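Local coordinates for polymeric Immunoglobulin Receptor (Oncorhynchus mykiss, PDB 5F1S), which probably binds polymeric immunoglobulins and carries them to mucosal surfaces, its ectodomain being the part that becomes secretory component, at residues Met77-Lys82 / Ile108-Gln112; Glu165-Glu170 / Val181-Gly185. One frame throughout, in Å; residues are numbered along the deposited sequence.

Contact 1 of 2, residues Met77-Lys82 / Ile108-Gln112; sequences MTELQK and INVIQ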
loop_
_atom_site.group_PDB
_atom_site.type_symbol
_atom_site.label_atom_id
_atom_site.label_comp_id
_atom_site.label_asym_id
_atom_site.label_seq_id
_atom_site.Cartn_x
_atom_site.Cartn_y
_atom_site.Cartn_z
ATOM N N MET A 77 1.231 7.546 -9.796
ATOM C CA MET A 77 0.193 6.802 -10.476
ATOM C C MET A 77 -0.938 6.642 -9.473
ATOM O O MET A 77 -0.720 6.193 -8.337
ATOM C CB MET A 77 0.678 5.425 -10.992
ATOM C CG MET A 77 1.819 5.531 -12.008
ATOM S SD MET A 77 2.289 3.872 -12.565
ATOM C CE MET A 77 1.006 3.663 -13.655
ATOM N N THR A 78 -2.130 7.031 -9.874
ATOM C CA THR A 78 -3.255 7.066 -8.945
ATOM C C THR A 78 -4.284 5.987 -9.266
ATOM O O THR A 78 -4.412 5.493 -10.401
ATOM C CB THR A 78 -3.944 8.457 -8.960
ATOM O OG1 THR A 78 -4.464 8.697 -10.272
ATOM C CG2 THR A 78 -2.931 9.573 -8.586
ATOM N N GLU A 79 -5.037 5.625 -8.234
ATOM C CA GLU A 79 -6.184 4.738 -8.402
ATOM C C GLU A 79 -5.786 3.494 -9.198
ATOM O O GLU A 79 -6.436 3.096 -10.170
ATOM C CB GLU A 79 -7.349 5.457 -9.084
ATOM C CG GLU A 79 -7.660 6.858 -8.559
ATOM C CD GLU A 79 -8.759 6.891 -7.532
ATOM O OE1 GLU A 79 -9.167 5.815 -7.041
ATOM O OE2 GLU A 79 -9.225 8.004 -7.216
ATOM N N LEU A 80 -4.706 2.854 -8.764
ATOM C CA LEU A 80 -4.168 1.745 -9.530
ATOM C C LEU A 80 -5.156 0.593 -9.590
ATOM O O LEU A 80 -5.754 0.224 -8.580
ATOM C CB LEU A 80 -2.864 1.263 -8.909
ATOM C CG LEU A 80 -1.694 2.181 -9.244
ATOM C CD1 LEU A 80 -0.530 1.890 -8.302
ATOM C CD2 LEU A 80 -1.239 1.971 -10.701
ATOM N N GLN A 81 -5.267 -0.008 -10.766
ATOM C CA GLN A 81 -6.134 -1.151 -11.011
ATOM C C GLN A 81 -5.313 -2.418 -11.165
ATOM O O GLN A 81 -4.136 -2.392 -11.519
ATOM C CB GLN A 81 -6.973 -0.892 -12.266
ATOM C CG GLN A 81 -7.820 0.363 -12.149
ATOM C CD GLN A 81 -8.789 0.307 -11.013
ATOM O OE1 GLN A 81 -9.759 -0.440 -11.069
ATOM N NE2 GLN A 81 -8.559 1.102 -9.992
ATOM N N LYS A 82 -5.948 -3.576 -10.948
ATOM C CA LYS A 82 -5.187 -4.810 -11.050
ATOM C C LYS A 82 -4.504 -4.922 -12.413
ATOM O O LYS A 82 -3.374 -5.406 -12.527
ATOM C CB LYS A 82 -6.100 -6.009 -10.815
ATOM C CG LYS A 82 -5.299 -7.303 -10.750
ATOM C CD LYS A 82 -6.121 -8.517 -10.397
ATOM C CE LYS A 82 -5.184 -9.755 -10.360
ATOM N NZ LYS A 82 -5.924 -11.002 -10.039
ATOM N N ILE A 108 5.432 -3.347 -10.384
ATOM C CA ILE A 108 4.323 -2.923 -9.529
ATOM C C ILE A 108 3.270 -4.029 -9.570
ATOM O O ILE A 108 2.792 -4.396 -10.645
ATOM C CB ILE A 108 3.706 -1.587 -9.989
ATOM C CG1 ILE A 108 4.755 -0.495 -10.016
ATOM C CG2 ILE A 108 2.557 -1.210 -9.093
ATOM C CD1 ILE A 108 4.239 0.917 -10.588
ATOM N N ASN A 109 2.938 -4.575 -8.406
ATOM C CA ASN A 109 1.931 -5.634 -8.298
ATOM C C ASN A 109 0.737 -5.032 -7.588
ATOM O O ASN A 109 0.842 -4.650 -6.421
ATOM C CB ASN A 109 2.497 -6.827 -7.525
ATOM C CG ASN A 109 1.537 -8.004 -7.508
ATOM O OD1 ASN A 109 0.720 -8.160 -8.423
ATOM N ND2 ASN A 109 1.620 -8.817 -6.463
ATOM N N VAL A 110 -0.384 -4.912 -8.293
ATOM C CA VAL A 110 -1.579 -4.299 -7.740
ATOM C C VAL A 110 -2.483 -5.432 -7.276
ATOM O O VAL A 110 -2.925 -6.246 -8.085
ATOM C CB VAL A 110 -2.297 -3.412 -8.760
ATOM C CG1 VAL A 110 -3.477 -2.700 -8.082
ATOM C CG2 VAL A 110 -1.363 -2.378 -9.302
ATOM N N ILE A 111 -2.767 -5.469 -5.986
ATOM C CA ILE A 111 -3.366 -6.656 -5.389
ATOM C C ILE A 111 -4.776 -6.368 -4.901
ATOM O O ILE A 111 -5.115 -5.268 -4.446
ATOM C CB ILE A 111 -2.491 -7.202 -4.241
ATOM C CG1 ILE A 111 -2.249 -6.176 -3.207
ATOM C CG2 ILE A 111 -1.133 -7.635 -4.804
ATOM C CD1 ILE A 111 -1.334 -6.706 -2.047
ATOM N N GLN A 112 -5.583 -7.419 -4.908
ATOM C CA GLN A 112 -6.932 -7.366 -4.363
ATOM C C GLN A 112 -6.986 -8.173 -3.079
ATOM O O GLN A 112 -6.532 -9.321 -3.050
ATOM C CB GLN A 112 -7.923 -7.901 -5.383
ATOM C CG GLN A 112 -7.869 -7.158 -6.720
ATOM C CD GLN A 112 -8.805 -7.743 -7.749
ATOM O OE1 GLN A 112 -8.862 -8.967 -7.929
ATOM N NE2 GLN A 112 -9.511 -6.881 -8.458
HETATM O O HOH W 1 -6.928 -10.755 -7.563
#
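Lys-82 and Gln-112 meet at the outer end of this contact, while Leu-80 and Met-77 meet Val-110 and Ile-108 further in. The fold is an immunoglobulin V-set sandwich: 77-82 leaves strand 72-77 of one sheet and forms the turn that crosses to strand 86-92 of the other, over the end of strand 103-111. The Lys-82 side chain runs outward from the turn. CB only skirts Val-110 O, and CG comes closer to that carbonyl, at 3.7 Å. With CG anti to the backbone N (chi1 -173°) and every later torsion extended, the chain runs straight on past the strand, which brings Lys-82 CD to 3.7 Å from Gln-112 OE1, the two side chains crossing at about a right angle. NZ does not bond the amide directly; a water spans the gap. The other end of the Gln-112 amide is held too, since NE2 donates to Glu-12 OE1, and Glu-12 OE2 takes the backbone N of Lys-82, so one carboxylate ties the two segments together. Below this polar rim Val-110 sits under the turn, its CB 3.5 Å from Gln-81 O and its CG2 4.0 Å from Leu-80 CB. Val-10 touches both Leu-80 and Val-110. Deeper still, Met-77 SD lies 4.1 Å from Ile-108 CD1, and Tyr-88 packs on both of these side chains. Back at the surface, the bridging water accepts from Lys-82 NZ at 2.7 Å and donates to Gln-112 OE1 at 2.7 Å.

Contact 2 of 2, residues Glu165-Glu170 / Val181-Gly185; sequences EDQAVE and VTLKG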
loop_
_atom_site.group_PDB
_atom_site.type_symbol
_atom_site.label_atom_id
_atom_site.label_comp_id
_atom_site.label_asym_id
_atom_site.label_seq_id
_atom_site.Cartn_x
_atom_site.Cartn_y
_atom_site.Cartn_z
ATOM N N GLU A 165 -19.441 -1.849 18.032
ATOM C CA GLU A 165 -18.919 -1.446 19.328
ATOM C C GLU A 165 -19.580 -2.277 20.414
ATOM O O GLU A 165 -20.802 -2.449 20.405
ATOM C CB GLU A 165 -19.129 0.046 19.579
ATOM C CG GLU A 165 -18.591 0.486 20.938
ATOM C CD GLU A 165 -18.197 1.968 21.022
ATOM O OE1 GLU A 165 -17.069 2.263 21.507
ATOM O OE2 GLU A 165 -19.024 2.830 20.641
ATOM N N ASP A 166 -18.757 -2.834 21.298
ATOM C CA ASP A 166 -19.223 -3.432 22.548
ATOM C C ASP A 166 -18.261 -2.982 23.645
ATOM O O ASP A 166 -17.515 -2.012 23.491
ATOM C CB ASP A 166 -19.388 -4.958 22.428
ATOM C CG ASP A 166 -18.073 -5.697 22.253
ATOM O OD1 ASP A 166 -17.046 -5.133 22.610
ATOM O OD2 ASP A 166 -18.091 -6.850 21.757
ATOM N N GLN A 167 -18.311 -3.642 24.804
ATOM C CA GLN A 167 -17.526 -3.178 25.944
ATOM C C GLN A 167 -16.031 -3.294 25.688
ATOM O O GLN A 167 -15.242 -2.520 26.240
ATOM C CB GLN A 167 -17.885 -3.989 27.190
ATOM C CG GLN A 167 -19.187 -3.615 27.828
ATOM C CD GLN A 167 -19.386 -4.403 29.093
ATOM O OE1 GLN A 167 -19.878 -5.533 29.063
ATOM N NE2 GLN A 167 -18.950 -3.833 30.215
ATOM N N ALA A 168 -15.637 -4.246 24.860
ATOM C CA ALA A 168 -14.234 -4.609 24.685
ATOM C C ALA A 168 -13.611 -4.118 23.385
ATOM O O ALA A 168 -12.389 -3.912 23.331
ATOM C CB ALA A 168 -14.097 -6.129 24.720
ATOM N N VAL A 169 -14.408 -3.947 22.336
ATOM C CA VAL A 169 -13.878 -3.778 20.987
ATOM C C VAL A 169 -14.709 -2.744 20.250
ATOM O O VAL A 169 -15.941 -2.770 20.324
ATOM C CB VAL A 169 -13.891 -5.117 20.225
ATOM C CG1 VAL A 169 -13.446 -4.908 18.763
ATOM C CG2 VAL A 169 -13.013 -6.163 20.945
ATOM N N GLU A 170 -14.036 -1.852 19.524
ATOM C CA GLU A 170 -14.693 -0.983 18.557
ATOM C C GLU A 170 -14.077 -1.199 17.174
ATOM O O GLU A 170 -12.852 -1.315 17.031
ATOM C CB GLU A 170 -14.585 0.477 18.958
ATOM C CG GLU A 170 -15.230 1.445 17.921
ATOM C CD GLU A 170 -14.966 2.909 18.208
ATOM O OE1 GLU A 170 -14.543 3.222 19.341
ATOM O OE2 GLU A 170 -15.174 3.746 17.291
ATOM N N VAL A 181 -9.545 -1.553 14.276
ATOM C CA VAL A 181 -10.101 -2.389 15.331
ATOM C C VAL A 181 -9.414 -1.921 16.603
ATOM O O VAL A 181 -8.187 -1.999 16.717
ATOM C CB VAL A 181 -9.880 -3.894 15.085
ATOM C CG1 VAL A 181 -10.472 -4.756 16.226
ATOM C CG2 VAL A 181 -10.453 -4.346 13.755
ATOM N N THR A 182 -10.184 -1.394 17.549
ATOM C CA THR A 182 -9.625 -0.956 18.820
ATOM C C THR A 182 -9.989 -1.979 19.882
ATOM O O THR A 182 -11.172 -2.231 20.115
ATOM C CB THR A 182 -10.131 0.439 19.206
ATOM O OG1 THR A 182 -9.694 1.367 18.223
ATOM C CG2 THR A 182 -9.544 0.862 20.549
ATOM N N LEU A 183 -8.967 -2.605 20.474
ATOM C CA LEU A 183 -9.115 -3.482 21.631
ATOM C C LEU A 183 -8.973 -2.592 22.859
ATOM O O LEU A 183 -7.893 -2.059 23.123
ATOM C CB LEU A 183 -8.058 -4.583 21.608
ATOM C CG LEU A 183 -7.951 -5.277 20.243
ATOM C CD1 LEU A 183 -6.945 -6.431 20.277
ATOM C CD2 LEU A 183 -9.232 -5.824 19.845
ATOM N N LYS A 184 -10.084 -2.386 23.576
ATOM C CA LYS A 184 -10.182 -1.258 24.490
ATOM C C LYS A 184 -9.471 -1.515 25.806
ATOM O O LYS A 184 -8.935 -0.570 26.408
ATOM C CB LYS A 184 -11.654 -0.933 24.739
ATOM C CG LYS A 184 -12.196 0.081 23.760
ATOM C CD LYS A 184 -13.623 -0.228 23.321
ATOM C CE LYS A 184 -14.643 0.192 24.309
ATOM N NZ LYS A 184 -15.950 0.447 23.626
ATOM N N GLY A 185 -9.446 -2.762 26.264
ATOM C CA GLY A 185 -8.758 -3.065 27.505
ATOM C C GLY A 185 -8.260 -4.496 27.543
ATOM O O GLY A 185 -8.979 -5.422 27.929
HETATM O O HOH W 2 -10.377 -5.060 24.859
HETATM O O HOH W 3 -11.622 1.472 16.049
#
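Glu-170 and Thr-182 face each other as an antiparallel hydrogen-bonded pair, and two backbone bonds join them. Glu-170 N donates to Thr-182 O in the plane of that carbonyl, and Thr-182 N returns a 2.7 Å bond to Glu-170 O, nearly straight at 173°. The next pair, Val-169 with Leu-183, is non-hydrogen-bonded; its side chains go to the buried face, where Val-169 CG2 lies 4.0 Å from Leu-183 CD2 and Val-169 CG1 meets Val-181 CG1 at 3.9 Å. Trp-146, from the facing sheet, touches both Val-181 and Leu-183. This is the hairpin of strands 169-173 and 178-183 in an immunoglobulin V-set domain; before Val-169 and past Leu-183 the strands give way to turns. A third backbone bond, Lys-184 N to Ala-168 O at 2.8 Å, closes this end just as firmly. Inside the turn Asp-166 OD1 accepts from Ala-168 N, an Asx turn, and from Val-169 N, making an Asx motif, while OD2 is held by Tyr-164 OH.

The outer side relies on one long side chain and waters. Kinked by its third torsion (chi3 80°), Lys-184 curls across the turn with CE 3.4 Å from Gln-167 O. Its NZ donates to Asp-166 O at 2.9 Å and forms a salt bridge with Glu-165 OE1 at 3.0 Å, from the anti side and 29° out of the carboxylate plane. One water joins Ala-168 O to Gly-185 N; another links Glu-170 O with Thr-182 OG1.

Contacts 1 and 2 belong to successive V-set domains, each with its own disulfide between the sheets, Cys-20 to Cys-90 and Cys-133 to Cys-196. Their centres are 32 Å apart and their nearest atoms about 18 Å, so neither touches the other. Contact 1 lies near the domain junction: strand 103-111 runs almost directly into strand 114-116, and Gln-81 OE1 accepts from Gln-137 NE2 of the second domain. Contact 2 lies further out: its centre is about 26 Å from the centre of the chain, that of contact 1 about 9 Å. By sequence, Met-77 matches Leu-183, so 77-82 and 181-185 are overlapping parts of equivalent strand-to-loop regions, met by different neighbours in each domain.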